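Local structure of transcription regulator AmtR (Mycobacterium smegmatis, 5E57) at residues 66-69 with 70-74; 125-128 with 129-133; 168-171 with 172-175; 151-154 with 155-159; 38-41 with 42-46. The protein probably binds DNA as a TetR-family transcription factor, with a helix-turn-helix headpiece joined to an all-helical ligand-binding domain, in nitrogen regulation. One frame throughout, in Å; residues are numbered along the deposited sequence.

Contact 1 of 5, residues 66-69 with 70-74; sequences EPLE and LAHGL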
loop_
_atom_site.group_PDB
_atom_site.type_symbol
_atom_site.label_atom_id
_atom_site.label_comp_id
_atom_site.label_asym_id
_atom_site.label_seq_id
_atom_site.Cartn_x
_atom_site.Cartn_y
_atom_site.Cartn_z
ATOM N N GLU A 66 -9.024 4.161 -16.940
ATOM C CA GLU A 66 -10.113 5.078 -16.675
ATOM C C GLU A 66 -9.807 6.112 -15.614
ATOM O O GLU A 66 -10.162 7.238 -15.782
ATOM C CB GLU A 66 -11.381 4.291 -16.353
ATOM C CG GLU A 66 -11.878 3.548 -17.577
ATOM C CD GLU A 66 -13.119 2.714 -17.291
ATOM O OE1 GLU A 66 -13.424 2.376 -16.123
ATOM O OE2 GLU A 66 -13.776 2.377 -18.242
ATOM N N PRO A 67 -9.124 5.749 -14.523
ATOM C CA PRO A 67 -8.716 6.820 -13.614
ATOM C C PRO A 67 -7.799 7.853 -14.291
ATOM O O PRO A 67 -7.858 9.049 -13.986
ATOM C CB PRO A 67 -7.962 6.076 -12.508
ATOM C CG PRO A 67 -8.582 4.738 -12.472
ATOM C CD PRO A 67 -8.981 4.427 -13.887
ATOM N N LEU A 68 -6.989 7.402 -15.227
ATOM C CA LEU A 68 -6.099 8.303 -15.907
ATOM C C LEU A 68 -6.849 9.195 -16.894
ATOM O O LEU A 68 -6.480 10.353 -17.048
ATOM C CB LEU A 68 -4.962 7.542 -16.549
ATOM C CG LEU A 68 -3.745 8.286 -17.034
ATOM C CD1 LEU A 68 -3.189 9.271 -16.014
ATOM C CD2 LEU A 68 -2.685 7.244 -17.388
ATOM N N GLU A 69 -7.899 8.688 -17.533
ATOM C CA GLU A 69 -8.737 9.531 -18.369
ATOM C C GLU A 69 -9.317 10.646 -17.542
ATOM O O GLU A 69 -9.207 11.828 -17.924
ATOM C CB GLU A 69 -9.853 8.725 -19.014
ATOM C CG GLU A 69 -9.300 7.705 -20.007
ATOM C CD GLU A 69 -10.363 6.645 -20.342
ATOM O OE1 GLU A 69 -11.416 6.575 -19.663
ATOM O OE2 GLU A 69 -10.171 5.853 -21.252
ATOM N N LEU A 70 -9.860 10.288 -16.369
ATOM C CA LEU A 70 -10.406 11.271 -15.420
ATOM C C LEU A 70 -9.381 12.315 -14.935
ATOM O O LEU A 70 -9.613 13.537 -14.997
ATOM C CB LEU A 70 -11.044 10.581 -14.219
ATOM C CG LEU A 70 -11.623 11.525 -13.186
ATOM C CD1 LEU A 70 -12.655 12.490 -13.811
ATOM C CD2 LEU A 70 -12.289 10.778 -12.028
ATOM N N ALA A 71 -8.239 11.830 -14.518
ATOM C CA ALA A 71 -7.198 12.693 -14.007
ATOM C C ALA A 71 -6.761 13.661 -15.069
ATOM O O ALA A 71 -6.515 14.830 -14.756
ATOM C CB ALA A 71 -5.995 11.891 -13.605
ATOM N N HIS A 72 -6.595 13.165 -16.291
ATOM C CA HIS A 72 -6.164 14.060 -17.383
ATOM C C HIS A 72 -7.138 15.157 -17.646
ATOM O O HIS A 72 -6.743 16.284 -17.785
ATOM C CB HIS A 72 -5.848 13.255 -18.660
ATOM C CG HIS A 72 -4.453 12.691 -18.682
ATOM N ND1 HIS A 72 -4.137 11.507 -19.313
ATOM C CD2 HIS A 72 -3.298 13.130 -18.121
ATOM C CE1 HIS A 72 -2.833 11.276 -19.194
ATOM N NE2 HIS A 72 -2.316 12.221 -18.438
ATOM N N GLY A 73 -8.434 14.846 -17.702
ATOM C CA GLY A 73 -9.472 15.860 -17.843
ATOM C C GLY A 73 -9.522 16.893 -16.731
ATOM O O GLY A 73 -9.746 18.069 -16.972
ATOM N N LEU A 74 -9.317 16.452 -15.494
ATOM C CA LEU A 74 -9.360 17.310 -14.328
ATOM C C LEU A 74 -8.203 18.293 -14.362
ATOM O O LEU A 74 -8.339 19.450 -13.970
ATOM C CB LEU A 74 -9.320 16.452 -13.007
ATOM C CG LEU A 74 -10.543 15.571 -12.702
ATOM C CD1 LEU A 74 -10.386 14.615 -11.544
ATOM C CD2 LEU A 74 -11.730 16.384 -12.359
#

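Contact 2 of 5, residues 125-128 with 129-133; sequences AELR and SAYRS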
loop_
_atom_site.group_PDB
_atom_site.type_symbol
_atom_site.label_atom_id
_atom_site.label_comp_id
_atom_site.label_asym_id
_atom_site.label_seq_id
_atom_site.Cartn_x
_atom_site.Cartn_y
_atom_site.Cartn_z
ATOM N N ALA A 125 2.830 5.748 -13.503
ATOM C CA ALA A 125 3.581 6.932 -13.072
ATOM C C ALA A 125 2.930 8.289 -13.502
ATOM O O ALA A 125 2.972 9.245 -12.773
ATOM C CB ALA A 125 5.071 6.835 -13.481
ATOM N N GLU A 126 2.295 8.339 -14.661
ATOM C CA GLU A 126 1.490 9.516 -15.100
ATOM C C GLU A 126 0.260 9.745 -14.220
ATOM O O GLU A 126 -0.165 10.892 -13.946
ATOM C CB GLU A 126 0.936 9.292 -16.519
ATOM C CG GLU A 126 1.733 9.879 -17.644
ATOM C CD GLU A 126 1.207 9.436 -19.026
ATOM O OE1 GLU A 126 -0.022 9.479 -19.294
ATOM O OE2 GLU A 126 2.039 9.027 -19.853
ATOM N N LEU A 127 -0.338 8.656 -13.759
ATOM C CA LEU A 127 -1.454 8.813 -12.824
ATOM C C LEU A 127 -0.953 9.439 -11.555
ATOM O O LEU A 127 -1.555 10.435 -10.995
ATOM C CB LEU A 127 -2.097 7.476 -12.521
ATOM C CG LEU A 127 -3.332 7.548 -11.648
ATOM C CD1 LEU A 127 -4.390 8.497 -12.182
ATOM C CD2 LEU A 127 -3.898 6.156 -11.441
ATOM N N ARG A 128 0.171 8.871 -11.101
ATOM C CA ARG A 128 0.825 9.376 -9.901
ATOM C C ARG A 128 1.193 10.841 -10.029
ATOM O O ARG A 128 1.014 11.640 -9.084
ATOM C CB ARG A 128 2.036 8.520 -9.544
ATOM C CG ARG A 128 2.829 8.980 -8.345
ATOM C CD ARG A 128 4.091 8.188 -8.130
ATOM N NE ARG A 128 4.830 8.609 -6.943
ATOM C CZ ARG A 128 6.134 8.339 -6.727
ATOM N NH1 ARG A 128 6.819 7.593 -7.547
ATOM N NH2 ARG A 128 6.715 8.695 -5.617
ATOM N N SER A 129 1.680 11.201 -11.208
ATOM C CA SER A 129 2.113 12.562 -11.447
ATOM C C SER A 129 0.890 13.479 -11.503
ATOM O O SER A 129 0.951 14.652 -11.039
ATOM C CB SER A 129 2.950 12.613 -12.746
ATOM O OG SER A 129 3.163 13.954 -13.135
ATOM N N ALA A 130 -0.247 12.975 -12.024
ATOM C CA ALA A 130 -1.411 13.785 -12.043
ATOM C C ALA A 130 -1.881 14.072 -10.642
ATOM O O ALA A 130 -2.289 15.172 -10.327
ATOM C CB ALA A 130 -2.508 13.137 -12.845
ATOM N N TYR A 131 -1.895 13.061 -9.792
ATOM C CA TYR A 131 -2.276 13.262 -8.412
ATOM C C TYR A 131 -1.409 14.277 -7.750
ATOM O O TYR A 131 -1.892 15.133 -7.015
ATOM C CB TYR A 131 -2.170 11.936 -7.611
ATOM C CG TYR A 131 -3.415 11.055 -7.599
ATOM C CD1 TYR A 131 -4.399 11.237 -6.658
ATOM C CD2 TYR A 131 -3.543 9.957 -8.459
ATOM C CE1 TYR A 131 -5.506 10.405 -6.590
ATOM C CE2 TYR A 131 -4.643 9.132 -8.392
ATOM C CZ TYR A 131 -5.630 9.363 -7.457
ATOM O OH TYR A 131 -6.752 8.509 -7.414
ATOM N N ARG A 132 -0.091 14.163 -7.957
ATOM C CA ARG A 132 0.811 15.040 -7.246
ATOM C C ARG A 132 0.601 16.529 -7.661
ATOM O O ARG A 132 0.709 17.441 -6.797
ATOM C CB ARG A 132 2.268 14.587 -7.511
ATOM C CG ARG A 132 3.286 15.399 -6.767
ATOM C CD ARG A 132 4.696 15.239 -7.278
ATOM N NE ARG A 132 5.070 13.820 -7.197
ATOM C CZ ARG A 132 5.502 13.179 -6.102
ATOM N NH1 ARG A 132 5.652 13.802 -4.930
ATOM N NH2 ARG A 132 5.807 11.883 -6.193
ATOM N N SER A 133 0.342 16.757 -8.960
ATOM C CA SER A 133 0.004 18.089 -9.442
ATOM C C SER A 133 -1.231 18.609 -8.796
ATOM O O SER A 133 -1.197 19.705 -8.318
ATOM C CB SER A 133 -0.228 18.149 -10.964
ATOM O OG SER A 133 0.935 17.708 -11.635
#

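Contact 3 of 5, residues 168-171 with 172-175; sequences VVPP and EQPW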
loop_
_atom_site.group_PDB
_atom_site.type_symbol
_atom_site.label_atom_id
_atom_site.label_comp_id
_atom_site.label_asym_id
_atom_site.label_seq_id
_atom_site.Cartn_x
_atom_site.Cartn_y
_atom_site.Cartn_z
ATOM N N VAL A 168 -14.599 -8.055 4.025
ATOM C CA VAL A 168 -15.574 -7.001 3.684
ATOM C C VAL A 168 -14.910 -5.621 3.793
ATOM O O VAL A 168 -14.671 -5.076 4.897
ATOM C CB VAL A 168 -16.837 -7.007 4.605
ATOM N N VAL A 169 -14.629 -5.042 2.637
ATOM C CA VAL A 169 -14.288 -3.616 2.617
ATOM C C VAL A 169 -15.620 -2.780 2.490
ATOM O O VAL A 169 -16.300 -2.829 1.446
ATOM C CB VAL A 169 -13.223 -3.347 1.517
ATOM C CG1 VAL A 169 -12.924 -1.861 1.392
ATOM C CG2 VAL A 169 -11.934 -4.148 1.861
ATOM N N PRO A 170 -15.952 -1.974 3.511
ATOM C CA PRO A 170 -17.218 -1.179 3.519
ATOM C C PRO A 170 -17.386 -0.259 2.291
ATOM O O PRO A 170 -16.377 0.223 1.734
ATOM C CB PRO A 170 -17.116 -0.365 4.803
ATOM C CG PRO A 170 -15.635 -0.273 5.091
ATOM C CD PRO A 170 -15.006 -1.531 4.548
ATOM N N PRO A 171 -18.643 -0.024 1.852
ATOM C CA PRO A 171 -18.762 0.835 0.696
ATOM C C PRO A 171 -18.443 2.245 1.011
ATOM O O PRO A 171 -18.349 3.038 0.094
ATOM C CB PRO A 171 -20.247 0.672 0.230
ATOM C CG PRO A 171 -20.827 -0.431 1.061
ATOM C CD PRO A 171 -19.937 -0.606 2.274
ATOM N N GLU A 172 -18.234 2.608 2.267
ATOM C CA GLU A 172 -17.863 3.983 2.560
ATOM C C GLU A 172 -16.355 4.158 2.367
ATOM O O GLU A 172 -15.812 5.270 2.408
ATOM C CB GLU A 172 -18.306 4.467 3.956
ATOM C CG GLU A 172 -18.585 3.398 5.001
ATOM C CD GLU A 172 -19.881 2.577 4.754
ATOM O OE1 GLU A 172 -20.883 3.078 4.155
ATOM O OE2 GLU A 172 -19.880 1.416 5.191
ATOM N N GLN A 173 -15.647 3.077 2.101
ATOM C CA GLN A 173 -14.196 3.208 2.188
ATOM C C GLN A 173 -13.597 4.279 1.250
ATOM O O GLN A 173 -12.671 5.011 1.634
ATOM C CB GLN A 173 -13.547 1.871 1.891
ATOM C CG GLN A 173 -12.023 1.897 1.981
ATOM C CD GLN A 173 -11.545 2.017 3.376
ATOM O OE1 GLN A 173 -12.335 2.266 4.298
ATOM N NE2 GLN A 173 -10.230 1.814 3.576
ATOM N N PRO A 174 -14.063 4.334 0.007
ATOM C CA PRO A 174 -13.532 5.425 -0.824
ATOM C C PRO A 174 -13.682 6.810 -0.213
ATOM O O PRO A 174 -12.792 7.634 -0.370
ATOM C CB PRO A 174 -14.361 5.328 -2.090
ATOM C CG PRO A 174 -14.771 3.892 -2.193
ATOM C CD PRO A 174 -14.923 3.421 -0.758
ATOM N N TRP A 175 -14.805 7.070 0.473
ATOM C CA TRP A 175 -15.090 8.366 1.032
ATOM C C TRP A 175 -14.226 8.661 2.182
ATOM O O TRP A 175 -13.874 9.819 2.417
ATOM C CB TRP A 175 -16.599 8.543 1.368
ATOM C CG TRP A 175 -17.478 8.323 0.151
ATOM C CD1 TRP A 175 -17.973 7.106 -0.303
ATOM C CD2 TRP A 175 -17.883 9.292 -0.816
ATOM N NE1 TRP A 175 -18.707 7.297 -1.480
ATOM C CE2 TRP A 175 -18.688 8.628 -1.788
ATOM C CE3 TRP A 175 -17.733 10.670 -0.917
ATOM C CZ2 TRP A 175 -19.257 9.314 -2.894
ATOM C CZ3 TRP A 175 -18.298 11.331 -2.002
ATOM C CH2 TRP A 175 -19.036 10.666 -2.967
#

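Contact 4 of 5, residues 151-154 with 155-159; sequences LPFR and LVESV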
loop_
_atom_site.group_PDB
_atom_site.type_symbol
_atom_site.label_atom_id
_atom_site.label_comp_id
_atom_site.label_asym_id
_atom_site.label_seq_id
_atom_site.Cartn_x
_atom_site.Cartn_y
_atom_site.Cartn_z
ATOM N N LEU A 151 0.933 11.763 -0.899
ATOM C CA LEU A 151 0.164 10.991 0.019
ATOM C C LEU A 151 -1.266 10.707 -0.451
ATOM O O LEU A 151 -1.759 9.620 -0.201
ATOM C CB LEU A 151 0.220 11.562 1.421
ATOM C CG LEU A 151 1.670 11.660 1.955
ATOM C CD1 LEU A 151 1.601 12.205 3.348
ATOM C CD2 LEU A 151 2.414 10.335 1.950
ATOM N N PRO A 152 -1.885 11.585 -1.234
ATOM C CA PRO A 152 -3.239 11.180 -1.672
ATOM C C PRO A 152 -3.219 9.996 -2.602
ATOM O O PRO A 152 -4.107 9.090 -2.514
ATOM C CB PRO A 152 -3.742 12.408 -2.424
ATOM C CG PRO A 152 -3.118 13.513 -1.690
ATOM C CD PRO A 152 -1.699 13.029 -1.434
ATOM N N PHE A 153 -2.179 9.939 -3.439
ATOM C CA PHE A 153 -1.979 8.728 -4.291
ATOM C C PHE A 153 -1.787 7.502 -3.434
ATOM O O PHE A 153 -2.398 6.468 -3.684
ATOM C CB PHE A 153 -0.808 8.929 -5.237
ATOM C CG PHE A 153 -0.458 7.740 -6.072
ATOM C CD1 PHE A 153 -1.238 7.351 -7.102
ATOM C CD2 PHE A 153 0.776 7.084 -5.890
ATOM C CE1 PHE A 153 -0.860 6.277 -7.921
ATOM C CE2 PHE A 153 1.144 6.025 -6.684
ATOM C CZ PHE A 153 0.324 5.618 -7.703
ATOM N N ARG A 154 -0.947 7.598 -2.463
ATOM C CA ARG A 154 -0.660 6.444 -1.604
ATOM C C ARG A 154 -1.900 6.002 -0.812
ATOM O O ARG A 154 -2.131 4.810 -0.688
ATOM C CB ARG A 154 0.472 6.763 -0.675
ATOM C CG ARG A 154 1.774 7.139 -1.355
ATOM C CD ARG A 154 2.283 6.004 -2.205
ATOM N NE ARG A 154 3.385 6.395 -3.074
ATOM C CZ ARG A 154 3.857 5.659 -4.083
ATOM N NH1 ARG A 154 3.335 4.506 -4.394
ATOM N NH2 ARG A 154 4.837 6.111 -4.831
ATOM N N LEU A 155 -2.712 6.945 -0.349
ATOM C CA LEU A 155 -3.993 6.644 0.324
ATOM C C LEU A 155 -4.962 5.940 -0.561
ATOM O O LEU A 155 -5.592 4.951 -0.157
ATOM C CB LEU A 155 -4.656 7.891 0.918
ATOM C CG LEU A 155 -3.956 8.327 2.183
ATOM C CD1 LEU A 155 -4.234 9.779 2.501
ATOM C CD2 LEU A 155 -4.397 7.436 3.322
ATOM N N VAL A 156 -5.000 6.314 -1.830
ATOM C CA VAL A 156 -5.884 5.597 -2.763
ATOM C C VAL A 156 -5.457 4.176 -3.007
ATOM O O VAL A 156 -6.314 3.217 -3.003
ATOM C CB VAL A 156 -5.952 6.324 -4.125
ATOM C CG1 VAL A 156 -6.593 5.480 -5.197
ATOM C CG2 VAL A 156 -6.620 7.667 -3.971
ATOM N N GLU A 157 -4.150 3.998 -3.202
ATOM C CA GLU A 157 -3.591 2.671 -3.413
ATOM C C GLU A 157 -3.673 1.813 -2.148
ATOM O O GLU A 157 -3.684 0.588 -2.236
ATOM C CB GLU A 157 -2.132 2.748 -4.002
ATOM C CG GLU A 157 -2.202 3.234 -5.485
ATOM C CD GLU A 157 -1.078 2.733 -6.357
ATOM O OE1 GLU A 157 -0.026 2.397 -5.779
ATOM O OE2 GLU A 157 -1.235 2.730 -7.630
ATOM N N SER A 158 -3.810 2.437 -0.986
ATOM C CA SER A 158 -3.958 1.648 0.233
ATOM C C SER A 158 -5.193 0.783 0.237
ATOM O O SER A 158 -5.288 -0.211 0.980
ATOM C CB SER A 158 -3.890 2.504 1.488
ATOM O OG SER A 158 -5.117 3.072 1.780
ATOM N N VAL A 159 -6.149 1.063 -0.609
ATOM C CA VAL A 159 -7.363 0.180 -0.608
ATOM C C VAL A 159 -7.018 -1.279 -1.014
ATOM O O VAL A 159 -7.714 -2.236 -0.626
ATOM C CB VAL A 159 -8.561 0.789 -1.381
ATOM C CG1 VAL A 159 -8.782 2.232 -0.995
ATOM C CG2 VAL A 159 -8.401 0.676 -2.889
HETATM O O HOH W 1 0.927 3.369 -3.502
#

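Contact 5 of 5, residues 38-41 with 42-46; sequences VGVR and QASLY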
loop_
_atom_site.group_PDB
_atom_site.type_symbol
_atom_site.label_atom_id
_atom_site.label_comp_id
_atom_site.label_asym_id
_atom_site.label_seq_id
_atom_site.Cartn_x
_atom_site.Cartn_y
_atom_site.Cartn_z
ATOM N N VAL A 38 -11.087 -22.005 -17.406
ATOM C CA VAL A 38 -12.179 -21.538 -18.233
ATOM C C VAL A 38 -12.811 -22.684 -19.034
ATOM O O VAL A 38 -13.921 -22.565 -19.443
ATOM C CB VAL A 38 -11.839 -20.230 -19.057
ATOM C CG1 VAL A 38 -10.409 -19.739 -18.875
ATOM C CG2 VAL A 38 -12.209 -20.317 -20.521
ATOM N N GLY A 39 -12.122 -23.796 -19.252
ATOM C CA GLY A 39 -12.720 -24.887 -20.050
ATOM C C GLY A 39 -12.586 -24.737 -21.574
ATOM O O GLY A 39 -13.516 -24.988 -22.328
ATOM N N VAL A 40 -11.413 -24.318 -22.025
ATOM C CA VAL A 40 -11.093 -24.230 -23.438
ATOM C C VAL A 40 -9.712 -24.838 -23.643
ATOM O O VAL A 40 -8.942 -25.034 -22.709
ATOM C CB VAL A 40 -11.061 -22.779 -24.002
ATOM C CG1 VAL A 40 -12.405 -22.055 -23.906
ATOM C CG2 VAL A 40 -9.971 -21.952 -23.344
ATOM N N ARG A 41 -9.388 -25.125 -24.886
ATOM C CA ARG A 41 -8.105 -25.667 -25.176
ATOM C C ARG A 41 -7.045 -24.563 -24.973
ATOM O O ARG A 41 -7.258 -23.408 -25.349
ATOM C CB ARG A 41 -8.090 -26.214 -26.606
ATOM C CG ARG A 41 -8.990 -27.433 -26.867
ATOM C CD ARG A 41 -9.059 -27.754 -28.362
ATOM N NE ARG A 41 -9.736 -26.704 -29.156
ATOM C CZ ARG A 41 -9.155 -25.712 -29.846
ATOM N NH1 ARG A 41 -7.827 -25.528 -29.894
ATOM N NH2 ARG A 41 -9.930 -24.859 -30.496
ATOM N N GLN A 42 -5.891 -24.934 -24.433
ATOM C CA GLN A 42 -4.798 -23.983 -24.250
ATOM C C GLN A 42 -4.473 -23.186 -25.546
ATOM O O GLN A 42 -4.288 -21.959 -25.560
ATOM C CB GLN A 42 -3.602 -24.760 -23.708
ATOM C CG GLN A 42 -2.456 -23.878 -23.354
ATOM C CD GLN A 42 -1.398 -24.610 -22.602
ATOM O OE1 GLN A 42 -1.328 -25.872 -22.585
ATOM N NE2 GLN A 42 -0.533 -23.852 -21.998
ATOM N N ALA A 43 -4.491 -23.898 -26.671
ATOM C CA ALA A 43 -4.212 -23.305 -27.990
ATOM C C ALA A 43 -5.265 -22.252 -28.404
ATOM O O ALA A 43 -4.924 -21.269 -29.105
ATOM C CB ALA A 43 -4.111 -24.431 -29.048
ATOM N N SER A 44 -6.535 -22.435 -27.984
ATOM C CA SER A 44 -7.567 -21.450 -28.274
ATOM C C SER A 44 -7.270 -20.169 -27.507
ATOM O O SER A 44 -7.441 -19.041 -27.986
ATOM C CB SER A 44 -8.957 -21.962 -27.933
ATOM O OG SER A 44 -9.084 -22.142 -26.525
ATOM N N LEU A 45 -6.787 -20.335 -26.308
ATOM C CA LEU A 45 -6.456 -19.159 -25.482
ATOM C C LEU A 45 -5.464 -18.219 -26.184
ATOM O O LEU A 45 -5.658 -16.990 -26.112
ATOM C CB LEU A 45 -5.923 -19.624 -24.136
ATOM C CG LEU A 45 -5.553 -18.615 -23.082
ATOM C CD1 LEU A 45 -5.352 -19.375 -21.762
ATOM C CD2 LEU A 45 -4.291 -17.910 -23.453
ATOM N N TYR A 46 -4.492 -18.764 -26.937
ATOM C CA TYR A 46 -3.474 -17.913 -27.532
ATOM C C TYR A 46 -3.948 -16.973 -28.546
ATOM O O TYR A 46 -3.214 -16.020 -28.870
ATOM C CB TYR A 46 -2.241 -18.674 -28.082
ATOM C CG TYR A 46 -1.615 -19.549 -27.059
ATOM C CD1 TYR A 46 -1.410 -19.091 -25.781
ATOM C CD2 TYR A 46 -1.266 -20.844 -27.340
ATOM C CE1 TYR A 46 -0.869 -19.919 -24.828
ATOM C CE2 TYR A 46 -0.713 -21.668 -26.398
ATOM C CZ TYR A 46 -0.514 -21.213 -25.138
ATOM O OH TYR A 46 0.053 -22.030 -24.152
HETATM O O HOH W 2 -11.370 -24.419 -26.737
#

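Contact 1 of 5, residues 66-69 with 70-74
Leu68 and His72 make an i, i+4 pair on helix 65-75, a short helix in the all-helical part of this TetR-family protein that follows the predicted helix-turn-helix, and they illustrate how one helical turn can be tied by backbone and side chains at once. The backbone tie is the bond from His72 N to Leu68 O, 2.9 Å. The side-chain tie is a CH-pi contact: Leu68 CD1 sits 4.0 Å from the centroid of the His72 ring, over one face and offset toward the rim, 21° off the ring normal. With CG anti to the backbone N (chi1 -166°), the Leu68 side chain leaves the helix beside His72, and CG comes to 3.8 Å from His72 CE1. Around this pair the regular i, i+4 bonds continue, with Leu70 N reaching Glu66 O at 3.1 Å and Gly73 N reaching Glu69 O at 3.1 Å. Pro67 has no N-H to give, yet its carbonyl still accepts from Ala71 N at 2.9 Å, and the methyl of Ala71 lies 3.4 Å from that same Pro67 O.

Leu68, His72 and Ala71 look toward helix 118-142, where Glu126 touches the first two and Ala130 the third, while Pro67 and Leu70 pack on helix 82-98. The Leu68-His72 contact itself is mainly dispersion between a methyl and an aromatic face. It packs one face of the ring without a hydrogen bond to either ring nitrogen, and the neighbouring carboxylate of Glu126 would probably favour positive charge on the imidazole.

Contact 2 of 5, residues 125-128 with 129-133
Leu127 and Tyr131, side by side and pointing the same way, form one of two i, i+4 pairs on helix 118-142; Arg128 and Arg132 form the other. This long helix belongs to the helical body of the TetR fold, and a single turn of it serves both a packed face and a charged one. On the packed face Leu127 approaches the phenol at its edge rather than over it: CG lies in the ring plane, 3.9 Å from Tyr131 CE2, and CD1 is equally far from that atom. Leu85, Leu88 and Val89 of helix 82-98 also pack on the ring, and Asp92 takes the hydrogen bond of the phenol OH.

On the charged face the chain of Arg128 is extended, whereas that of Arg132 folds at chi3 (-58°). This fold carries the second guanidinium back alongside the first, with the two planes 55° apart. Arg128 CZ meets Arg132 at its edge, in plane, and Arg128 NH2 and Arg132 NH2 come within 3.4 Å of each other. The two like charges share an acidic setting: Arg128 bridges to Asp150 and to Asp166 of the second subunit, and Arg132 to Asp149. The backbone underneath is ordinary helix, Arg132 N giving its hydrogen to Arg128 O at 3.0 Å and Tyr131 N to Leu127 O at 2.9 Å. That Leu127 O also sits near the ring plane, 3.3 Å from Tyr131 CD2.

Contact 3 of 5, residues 168-171 with 172-175
Pro170 and Gln173 bracket a type I beta turn, which leads the loop after helix 151-165 into helix 173-183. Its closing bond runs from Gln173 N to Pro170 O, 3.0 Å and fairly straight at 159°, but the N-H arrives from above the carbonyl plane, 56° out of it. Outside the turn, Val169 CG1 crosses the root of Gln173 and rests 3.8 Å from its CB. Glu172 bends at chi2 (-71°) and folds back over the two prolines, so that its OE2 reaches 3.3 Å from Pro170 CB and 3.5 Å from Pro171 CD. Pro174 then sets its CD 3.6 Å from Pro171 O. The indole of Trp175 brings CD1 to 4.1 Å from the same oxygen, edge first.

Beyond the turn, Trp175 packs on His86 and Ile90 of helix 82-98 and on Pro206 and Pro207, while Gln173 touches Ser162. Pro170, Pro171 and Pro174 have no backbone N-H to give, so polar contacts here are few: Gln173 N closes the turn, and carbon-bound hydrogens face the carboxylate and carbonyl oxygens.

Contact 4 of 5, residues 151-154 with 155-159
Arg154 and Glu157 are joined through a water rather than directly. Water 1 accepts from Arg154 NH1 at 2.8 Å and donates to Glu157 OE1 at 2.7 Å, bridging charges whose nearest atoms, NH1 and OE1, stay 4.2 Å apart. The other polar ends are met from outside: Arg154 NE pairs with Asp150 and NH2 with Asp165 of the second subunit, while Glu157 OE2 takes a salt bridge from Arg124. Phe153 CE2 lies over one face of the guanidinium, 3.5 Å above its plane. Glu157 CG in turn lies over one face of the Phe153 ring, offset toward the rim; Phe153 CZ is 3.3 Å from Glu157 OE2, with ring and carboxylate planes 37° apart.

All this sits on helix 151-165, which runs along the dimer interface: Leu155 packs on Leu155 of the second subunit and Leu151 on Ile177 of that subunit, consistent with the helical bundle by which TetR-family proteins dimerise. Along the backbone, Leu155 N gives to Leu151 O at 2.8 Å, and Glu157 N to Phe153 O. Ser158 N reaches Arg154 O only weakly. The Ser158 hydroxyl turns back along the helix (chi1 84°) and donates to Leu155 O at 2.7 Å.

Contact 5 of 5, residues 38-41 with 42-46
Arg41 holds the N-cap position of helix 42-45, two residues after Gly39, whose positive phi (84°) makes it the C-prime residue of the Schellman motif ending the helix before. Lying between two helices of the predicted helix-turn-helix, the loop probably forms its turn, and helix 42-45 the start of its recognition helix. Ser44 OG donates to Arg41 O in a bond of 2.5 Å, a length shorter than usual and perhaps not exact, lying in the carbonyl plane on a lone pair. Leu45 N reaches the same oxygen at 3.3 Å, nearly along the C=O axis, and Ser44 N adds a weak bond. With chi1 at 66° the Ser44 hydroxyl faces back over the cap, and Val40 CB and Ser44 OG approach to 3.3 Å.

A direct capping box is not formed, for Arg41 N and Ser44 OG, 3.4 Å apart, meet at a poor angle. Water 2 bridges the two instead: it accepts from Arg41 N at 2.8 Å and donates to Ser44 OG at 3.2 Å. The Arg41 chain bends at chi3 and brings its guanidinium back over the helix start, with one face on Ser44 CB and an edge near Ala43 CB. Gln42 and Tyr46 turn to Thr31, each bonding its hydroxyl. The Ser44 hydroxyl and the water thus tie the cap residue's N-H and C=O to the first turn.

How the contacts relate
The first two contacts and the fourth form a continuous block of the helical body. Contacts 1 and 2 have centres 10 Å apart and touch where Ala71 CB meets Ala130 CB at 3.8 Å; contacts 2 and 4, 12 Å apart at their centres, meet where Arg128 CG lies 3.7 Å from Phe153 CD2. An acetate ion lies about 4 Å from the Pro67 side chain, and acetate also comes within about 3 Å of those of Leu127 and Glu157; probably from the crystallisation liquor, it may still mark a pocket. Contact 3 nears contact 4 to about 4 Å between nearest atoms without touching. Contact 5, in the predicted DNA-binding headpiece, has its centre at least 35 Å from every other contact's.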